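Local structure of histone-lysine N-methyltransferase, H3 lysine-9 specific SUVH4 (Arabidopsis thaliana, 4QEN) at residues I88-M93 / K103-V108. The protein methylates histone H3 on its ninth residue, a lysine, as a mark of transcriptional repression, and is needed to maintain DNA CpNpG and asymmetric methylation. Sequence-based numbering, arbitrary orientation.
With nucleotides of chain C.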
loop_
_atom_site.group_PDB
_atom_site.type_symbol
_atom_site.label_atom_id
_atom_site.label_comp_id
_atom_site.label_asym_id
_atom_site.label_seq_id
_atom_site.Cartn_x
_atom_site.Cartn_y
_atom_site.Cartn_z
ATOM N N ILE A 88 11.150 -22.032 4.533
ATOM C CA ILE A 88 12.098 -21.840 5.622
ATOM C C ILE A 88 13.319 -21.074 5.130
ATOM O O ILE A 88 14.029 -21.519 4.223
ATOM C CB ILE A 88 12.576 -23.198 6.205
ATOM C CG1 ILE A 88 11.385 -24.034 6.669
ATOM C CG2 ILE A 88 13.568 -22.985 7.343
ATOM C CD1 ILE A 88 11.697 -25.572 6.846
ATOM N N ASP A 89 13.574 -19.938 5.759
ATOM C CA ASP A 89 14.731 -19.121 5.442
ATOM C C ASP A 89 15.715 -19.265 6.585
ATOM O O ASP A 89 15.354 -19.032 7.765
ATOM C CB ASP A 89 14.319 -17.656 5.275
ATOM C CG ASP A 89 15.275 -16.876 4.388
ATOM O OD1 ASP A 89 15.889 -17.475 3.473
ATOM O OD2 ASP A 89 15.401 -15.655 4.600
ATOM N N TYR A 90 16.948 -19.643 6.232
ATOM C CA TYR A 90 17.976 -19.904 7.233
ATOM C C TYR A 90 19.359 -19.382 6.891
ATOM O O TYR A 90 19.694 -19.199 5.728
ATOM C CB TYR A 90 18.057 -21.400 7.566
ATOM C CG TYR A 90 18.423 -22.331 6.442
ATOM C CD1 TYR A 90 19.749 -22.635 6.177
ATOM C CD2 TYR A 90 17.443 -22.950 5.679
ATOM C CE1 TYR A 90 20.097 -23.525 5.181
ATOM C CE2 TYR A 90 17.777 -23.831 4.668
ATOM C CZ TYR A 90 19.109 -24.121 4.422
ATOM O OH TYR A 90 19.455 -25.007 3.422
ATOM N N MET A 91 20.152 -19.158 7.932
ATOM C CA MET A 91 21.565 -18.841 7.800
ATOM C C MET A 91 22.331 -20.057 7.314
ATOM O O MET A 91 22.305 -21.114 7.948
ATOM C CB MET A 91 22.147 -18.406 9.149
ATOM C CG MET A 91 21.690 -17.032 9.642
ATOM S SD MET A 91 22.336 -16.687 11.309
ATOM C CE MET A 91 21.750 -15.017 11.537
ATOM N N SER A 92 23.030 -19.886 6.200
ATOM C CA SER A 92 23.898 -20.920 5.639
ATOM C C SER A 92 25.180 -21.034 6.446
ATOM O O SER A 92 25.400 -20.264 7.380
ATOM C CB SER A 92 24.281 -20.524 4.215
ATOM O OG SER A 92 25.148 -19.402 4.252
ATOM N N MET A 93 26.053 -21.961 6.048
ATOM C CA MET A 93 27.354 -22.137 6.697
ATOM C C MET A 93 28.281 -20.930 6.507
ATOM O O MET A 93 29.322 -20.841 7.156
ATOM C CB MET A 93 28.046 -23.421 6.220
ATOM C CG MET A 93 27.216 -24.705 6.380
ATOM S SD MET A 93 26.614 -25.032 8.066
ATOM C CE MET A 93 28.161 -25.195 8.969
ATOM N N LYS A 103 25.222 -23.647 16.220
ATOM C CA LYS A 103 25.530 -24.652 15.213
ATOM C C LYS A 103 24.723 -24.274 13.983
ATOM O O LYS A 103 23.524 -24.045 14.087
ATOM C CB LYS A 103 25.100 -26.027 15.709
ATOM C CG LYS A 103 25.580 -27.195 14.873
ATOM C CD LYS A 103 26.115 -28.315 15.768
ATOM C CE LYS A 103 25.234 -28.531 17.000
ATOM N NZ LYS A 103 25.796 -29.562 17.920
ATOM N N LEU A 104 25.377 -24.174 12.830
ATOM C CA LEU A 104 24.675 -23.810 11.601
ATOM C C LEU A 104 24.394 -25.055 10.756
ATOM O O LEU A 104 25.062 -26.065 10.922
ATOM C CB LEU A 104 25.460 -22.742 10.837
ATOM C CG LEU A 104 25.147 -21.411 11.534
ATOM C CD1 LEU A 104 26.303 -20.906 12.379
ATOM C CD2 LEU A 104 24.676 -20.375 10.553
ATOM N N PRO A 105 23.381 -25.006 9.875
ATOM C CA PRO A 105 22.474 -23.892 9.544
ATOM C C PRO A 105 21.480 -23.585 10.664
ATOM O O PRO A 105 21.226 -24.419 11.536
ATOM C CB PRO A 105 21.734 -24.401 8.305
ATOM C CG PRO A 105 21.735 -25.882 8.458
ATOM C CD PRO A 105 23.054 -26.224 9.111
ATOM N N LEU A 106 20.921 -22.382 10.626
ATOM C CA LEU A 106 20.087 -21.888 11.713
ATOM C C LEU A 106 18.962 -21.052 11.107
ATOM O O LEU A 106 19.226 -20.075 10.404
ATOM C CB LEU A 106 20.939 -21.025 12.648
ATOM C CG LEU A 106 20.308 -20.497 13.946
ATOM C CD1 LEU A 106 20.025 -21.649 14.916
ATOM C CD2 LEU A 106 21.223 -19.455 14.594
ATOM N N ALA A 107 17.717 -21.431 11.370
ATOM C CA ALA A 107 16.577 -20.766 10.744
ATOM C C ALA A 107 16.308 -19.423 11.396
ATOM O O ALA A 107 16.530 -19.254 12.597
ATOM C CB ALA A 107 15.350 -21.636 10.834
ATOM N N VAL A 108 15.825 -18.469 10.604
ATOM C CA VAL A 108 15.438 -17.181 11.158
ATOM C C VAL A 108 14.005 -16.850 10.793
ATOM O O VAL A 108 13.378 -16.041 11.479
ATOM C CB VAL A 108 16.357 -16.024 10.703
ATOM C CG1 VAL A 108 17.797 -16.275 11.141
ATOM C CG2 VAL A 108 16.259 -15.821 9.193
ATOM P P DA C 11 21.136 -19.305 1.240
ATOM O OP1 DA C 11 19.727 -19.431 0.830
ATOM O OP2 DA C 11 21.489 -18.474 2.405
ATOM O "O5'" DA C 11 21.735 -20.783 1.442
ATOM C "C5'" DA C 11 20.881 -21.923 1.413
ATOM C "C4'" DA C 11 21.749 -23.141 1.174
ATOM O "O4'" DA C 11 22.123 -23.194 -0.224
ATOM C "C3'" DA C 11 23.049 -23.128 1.959
ATOM O "O3'" DA C 11 23.084 -24.378 2.621
ATOM C "C2'" DA C 11 24.158 -22.974 0.917
ATOM C "C1'" DA C 11 23.496 -23.500 -0.360
ATOM N N9 DA C 11 23.889 -22.833 -1.598
ATOM C C8 DA C 11 24.393 -21.566 -1.740
ATOM N N7 DA C 11 24.635 -21.224 -2.989
ATOM C C5 DA C 11 24.246 -22.339 -3.717
ATOM C C6 DA C 11 24.256 -22.623 -5.099
ATOM N N6 DA C 11 24.681 -21.767 -6.042
ATOM N N1 DA C 11 23.809 -23.838 -5.477
ATOM C C2 DA C 11 23.390 -24.713 -4.553
ATOM N N3 DA C 11 23.339 -24.559 -3.231
ATOM C C4 DA C 11 23.783 -23.340 -2.873
ATOM P P DC C 12 24.288 -24.767 3.604
ATOM O OP1 DC C 12 23.647 -25.569 4.659
ATOM O OP2 DC C 12 25.129 -23.600 3.952
ATOM O "O5'" DC C 12 25.191 -25.739 2.719
ATOM C "C5'" DC C 12 24.589 -26.890 2.136
ATOM C "C4'" DC C 12 25.428 -27.353 0.959
ATOM O "O4'" DC C 12 25.383 -26.376 -0.123
ATOM C "C3'" DC C 12 26.913 -27.531 1.284
ATOM O "O3'" DC C 12 27.352 -28.724 0.746
ATOM C "C2'" DC C 12 27.593 -26.422 0.494
ATOM C "C1'" DC C 12 26.669 -26.397 -0.715
ATOM N N1 DC C 12 26.893 -25.232 -1.612
ATOM C C2 DC C 12 26.757 -25.388 -3.005
ATOM O O2 DC C 12 26.447 -26.492 -3.467
ATOM N N3 DC C 12 26.976 -24.328 -3.822
ATOM C C4 DC C 12 27.313 -23.150 -3.295
ATOM N N4 DC C 12 27.512 -22.121 -4.140
ATOM C C5 DC C 12 27.459 -22.979 -1.880
ATOM C C6 DC C 12 27.248 -24.030 -1.076
#
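Met91 and Leu106 face each other as an antiparallel hydrogen-bonded pair: Met91 N gives its hydrogen to Leu106 O at 2.8 Å, and Leu106 N returns a longer bond, 3.3 Å, to Met91 O. A third, nearly straight bond (174° at the hydrogen) runs from Val108 N to Asp89 O. Between these bonds Tyr90 and Ala107 form a non-hydrogen-bonded pair whose CA atoms approach to 3.9 Å; the small methyl of Ala107 probably eases so close an approach.

Apolar contacts form on both sides of the pair and continue past the strand ends. Beside Tyr90, the CB of Pro105 lies 3.4 Å from ring atom CD1, the two side chains pointing the same way; this proline follows a cis peptide bond and has no N-H to satisfy. The Met91 side chain runs extended beyond CG, and its CE meets Val108 CG1 at 4.2 Å, the two side chains crossing at about a right angle, while Met91 CB presses tightly on Leu104 CD2. The bend at chi2 (-55°) brings Met93 SD to 3.8 Å from Leu104 CB, and the bend at chi3 turns CE toward the same leucine.

The paired strands belong to the SRA (YDG) domain, the methylated-DNA-binding module of SUVH proteins, and the end of strand 88-91 and the turn after it meet the DNA backbone of chain C. Met93 N donates to OP2 of DC12 at 2.8 Å, a contact independent of base identity. The Tyr90 ring turns its edge to DC12 OP1 and DA11 O3', while helix 151-161 touches the same side chain through Ala154. With an alanine in place of Tyr90, Pro105 CB would probably lose its aromatic neighbour and the DA11 sugar its contact with the phenol end.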